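Local coordinates for 27kDa outer membrane protein (Silicibacter pomeroyi, PDB 3GYK) that probably acts as a thiol-disulfide oxidoreductase, its chain here being the DsbA-like thioredoxin domain of a longer, probably exported protein, at residues A72-A77 against E85-A90. Numbering follows the deposited sequence. Where two conformers were deposited one is given.
Sequences ARAALA and EAFHWA
Phe-87, on helix 84-92, reaches across to Ala-74 and Ala-75 of helix 66-77, a worked example of one aromatic ring set against small residues; both helices belong to the helical run between strands 54-60 and 147-150, consistent with the helical insertion of DsbA-like proteins. Within helix 84-92, Glu-85 OE2 accepts a nearly straight hydrogen bond (168°) from Trp-89 NE1 at 2.9 Å through the anti lone pair, in the indole plane. Phe-87 has CG anti to the backbone N (chi1 -166°), which sends the ring out to the neighbouring helix. Its CE2 lies 3.5 Å from Ala-74 O, which sits at the ring edge, and 3.8 Å from Ala-74 CB; CD2 approaches Ala-75 CA obliquely at 3.7 Å. Val-103 of helix 100-109 touches the side chains of both Phe-87 and Ala-74. Replacing the phenylalanine by an alanine is likely to leave Ala-74 CB and the Ala-75 backbone without their aromatic neighbour, opening a gap between the helices. Next in sequence, His-88 turns its ring away, ND1 hydrogen-bonded to Tyr-32 OH. With all three touching residues buried and no hydrogen bond between the segments, cohesion rests mainly on apolar contact, with perhaps a slight electrostatic gain where the ring edge faces the carbonyl oxygen.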
ATOM      1  N   ALA A  72       1.070  -1.728   9.919  1.00  9.82           N
ATOM      2  CA  ALA A  72       0.470  -2.529   8.845  1.00 10.22           C
ATOM      3  C   ALA A  72      -0.800  -3.259   9.331  1.00 10.61           C
ATOM      4  O   ALA A  72      -1.828  -3.239   8.630  1.00 10.33           O
ATOM      5  CB  ALA A  72       1.471  -3.503   8.264  1.00  9.67           C
ATOM      6  N   ARG A  73      -0.734  -3.883  10.512  0.50 10.32           N
ATOM      7  CA  ARG A  73      -1.912  -4.579  11.051  0.50 10.11           C
ATOM      8  C   ARG A  73      -3.060  -3.593  11.282  0.50 10.26           C
ATOM      9  O   ARG A  73      -4.213  -3.863  10.908  0.50  9.64           O
ATOM     10  CB  ARG A  73      -1.576  -5.329  12.347  0.50 11.21           C
ATOM     11  CG  ARG A  73      -0.597  -6.474  12.100  0.50 11.79           C
ATOM     12  CD  ARG A  73      -0.469  -7.378  13.297  0.50 14.34           C
ATOM     13  NE  ARG A  73       0.118  -8.632  12.857  0.50 16.63           N
ATOM     14  CZ  ARG A  73      -0.594  -9.693  12.486  0.50 17.29           C
ATOM     15  NH1 ARG A  73      -1.920  -9.665  12.549  0.50 17.33           N
ATOM     16  NH2 ARG A  73       0.023 -10.789  12.072  0.50 17.28           N
ATOM     17  N   ALA A  74      -2.722  -2.445  11.867  1.00  9.37           N
ATOM     18  CA  ALA A  74      -3.721  -1.413  12.202  1.00  9.80           C
ATOM     19  C   ALA A  74      -4.389  -0.908  10.923  1.00 10.01           C
ATOM     20  O   ALA A  74      -5.613  -0.771  10.864  1.00 10.18           O
ATOM     21  CB  ALA A  74      -3.056  -0.278  12.910  1.00 10.24           C
ATOM     22  N   ALA A  75      -3.576  -0.635   9.906  1.00 10.01           N
ATOM     23  CA  ALA A  75      -4.106  -0.145   8.646  1.00  9.83           C
ATOM     24  C   ALA A  75      -5.064  -1.168   8.041  1.00  9.91           C
ATOM     25  O   ALA A  75      -6.187  -0.815   7.668  1.00  9.96           O
ATOM     26  CB  ALA A  75      -2.946   0.204   7.657  1.00  9.81           C
ATOM     27  N   LEU A  76      -4.645  -2.429   7.959  1.00  9.75           N
ATOM     28  CA  LEU A  76      -5.520  -3.462   7.393  1.00  9.82           C
ATOM     29  C   LEU A  76      -6.790  -3.599   8.225  1.00  9.78           C
ATOM     30  O   LEU A  76      -7.872  -3.762   7.655  1.00  9.75           O
ATOM     31  CB  LEU A  76      -4.800  -4.811   7.283  1.00  9.84           C
ATOM     32  CG  LEU A  76      -3.677  -4.817   6.231  1.00 10.75           C
ATOM     33  CD1 LEU A  76      -2.716  -6.019   6.434  1.00 12.34           C
ATOM     34  CD2 LEU A  76      -4.264  -4.767   4.791  1.00 11.27           C
ATOM     35  N   ALA A  77      -6.667  -3.533   9.560  1.00  9.36           N
ATOM     36  CA  ALA A  77      -7.858  -3.566  10.423  1.00  9.08           C
ATOM     37  C   ALA A  77      -8.833  -2.408  10.154  1.00  9.59           C
ATOM     38  O   ALA A  77     -10.052  -2.567  10.333  1.00 10.27           O
ATOM     39  CB  ALA A  77      -7.471  -3.605  11.941  1.00  8.37           C
ATOM     40  N   GLU A  85      -8.214   4.032   3.429  1.00 13.16           N
ATOM     41  CA  GLU A  85      -7.505   5.051   2.660  1.00 13.28           C
ATOM     42  C   GLU A  85      -7.105   6.263   3.519  1.00 12.95           C
ATOM     43  O   GLU A  85      -5.948   6.704   3.467  1.00 13.36           O
ATOM     44  CB  GLU A  85      -8.313   5.503   1.421  1.00 14.23           C
ATOM     45  CG  GLU A  85      -7.530   6.489   0.564  1.00 16.37           C
ATOM     46  CD  GLU A  85      -8.209   6.879  -0.747  1.00 21.87           C
ATOM     47  OE1 GLU A  85      -9.179   6.183  -1.168  1.00 20.77           O
ATOM     48  OE2 GLU A  85      -7.765   7.892  -1.346  1.00 20.30           O
ATOM     49  N   ALA A  86      -8.053   6.796   4.296  1.00 12.55           N
ATOM     50  CA  ALA A  86      -7.769   7.980   5.107  1.00 12.15           C
ATOM     51  C   ALA A  86      -6.666   7.658   6.114  1.00 12.43           C
ATOM     52  O   ALA A  86      -5.757   8.475   6.355  1.00 12.62           O
ATOM     53  CB  ALA A  86      -9.020   8.435   5.831  1.00 11.85           C
ATOM     54  N   PHE A  87      -6.726   6.455   6.681  1.00 11.34           N
ATOM     55  CA  PHE A  87      -5.735   6.042   7.686  1.00 11.56           C
ATOM     56  C   PHE A  87      -4.346   5.857   7.058  1.00 11.89           C
ATOM     57  O   PHE A  87      -3.330   6.320   7.614  1.00 12.88           O
ATOM     58  CB  PHE A  87      -6.228   4.760   8.376  1.00 11.25           C
ATOM     59  CG  PHE A  87      -5.483   4.389   9.654  1.00 10.79           C
ATOM     60  CD1 PHE A  87      -4.857   5.351  10.458  1.00 10.73           C
ATOM     61  CD2 PHE A  87      -5.457   3.047  10.065  1.00 11.06           C
ATOM     62  CE1 PHE A  87      -4.207   4.973  11.649  1.00  9.88           C
ATOM     63  CE2 PHE A  87      -4.809   2.657  11.239  1.00  9.54           C
ATOM     64  CZ  PHE A  87      -4.187   3.629  12.043  1.00  9.39           C
ATOM     65  N   HIS A  88      -4.302   5.235   5.882  1.00 11.88           N
ATOM     66  CA  HIS A  88      -3.063   5.067   5.136  1.00 11.78           C
ATOM     67  C   HIS A  88      -2.371   6.399   4.859  1.00 12.18           C
ATOM     68  O   HIS A  88      -1.176   6.535   5.130  1.00 11.72           O
ATOM     69  CB  HIS A  88      -3.299   4.323   3.808  1.00 11.98           C
ATOM     70  CG  HIS A  88      -2.104   4.319   2.922  1.00 12.38           C
ATOM     71  ND1 HIS A  88      -1.105   3.385   3.044  1.00 12.63           N
ATOM     72  CD2 HIS A  88      -1.718   5.163   1.934  1.00 11.92           C
ATOM     73  CE1 HIS A  88      -0.155   3.637   2.161  1.00 12.93           C
ATOM     74  NE2 HIS A  88      -0.500   4.718   1.478  1.00 12.86           N
ATOM     75  N   TRP A  89      -3.112   7.370   4.311  1.00 12.08           N
ATOM     76  CA  TRP A  89      -2.534   8.671   4.006  1.00 13.39           C
ATOM     77  C   TRP A  89      -2.049   9.358   5.285  1.00 12.90           C
ATOM     78  O   TRP A  89      -1.001  10.014   5.274  1.00 13.89           O
ATOM     79  CB  TRP A  89      -3.522   9.608   3.266  1.00 13.41           C
ATOM     80  CG  TRP A  89      -3.976   9.127   1.880  1.00 15.33           C
ATOM     81  CD1 TRP A  89      -5.276   9.095   1.413  1.00 17.00           C
ATOM     82  CD2 TRP A  89      -3.160   8.606   0.814  1.00 16.33           C
ATOM     83  NE1 TRP A  89      -5.304   8.594   0.120  1.00 17.41           N
ATOM     84  CE2 TRP A  89      -4.025   8.289  -0.268  1.00 16.83           C
ATOM     85  CE3 TRP A  89      -1.775   8.403   0.650  1.00 16.91           C
ATOM     86  CZ2 TRP A  89      -3.551   7.763  -1.488  1.00 17.45           C
ATOM     87  CZ3 TRP A  89      -1.302   7.873  -0.573  1.00 17.77           C
ATOM     88  CH2 TRP A  89      -2.194   7.566  -1.622  1.00 20.02           C
ATOM     89  N   ALA A  90      -2.796   9.196   6.375  1.00 12.34           N
ATOM     90  CA  ALA A  90      -2.464   9.900   7.630  1.00 11.26           C
ATOM     91  C   ALA A  90      -1.204   9.314   8.282  1.00 11.14           C
ATOM     92  O   ALA A  90      -0.353  10.058   8.813  1.00 11.57           O
ATOM     93  CB  ALA A  90      -3.644   9.881   8.598  1.00 11.29           C
TER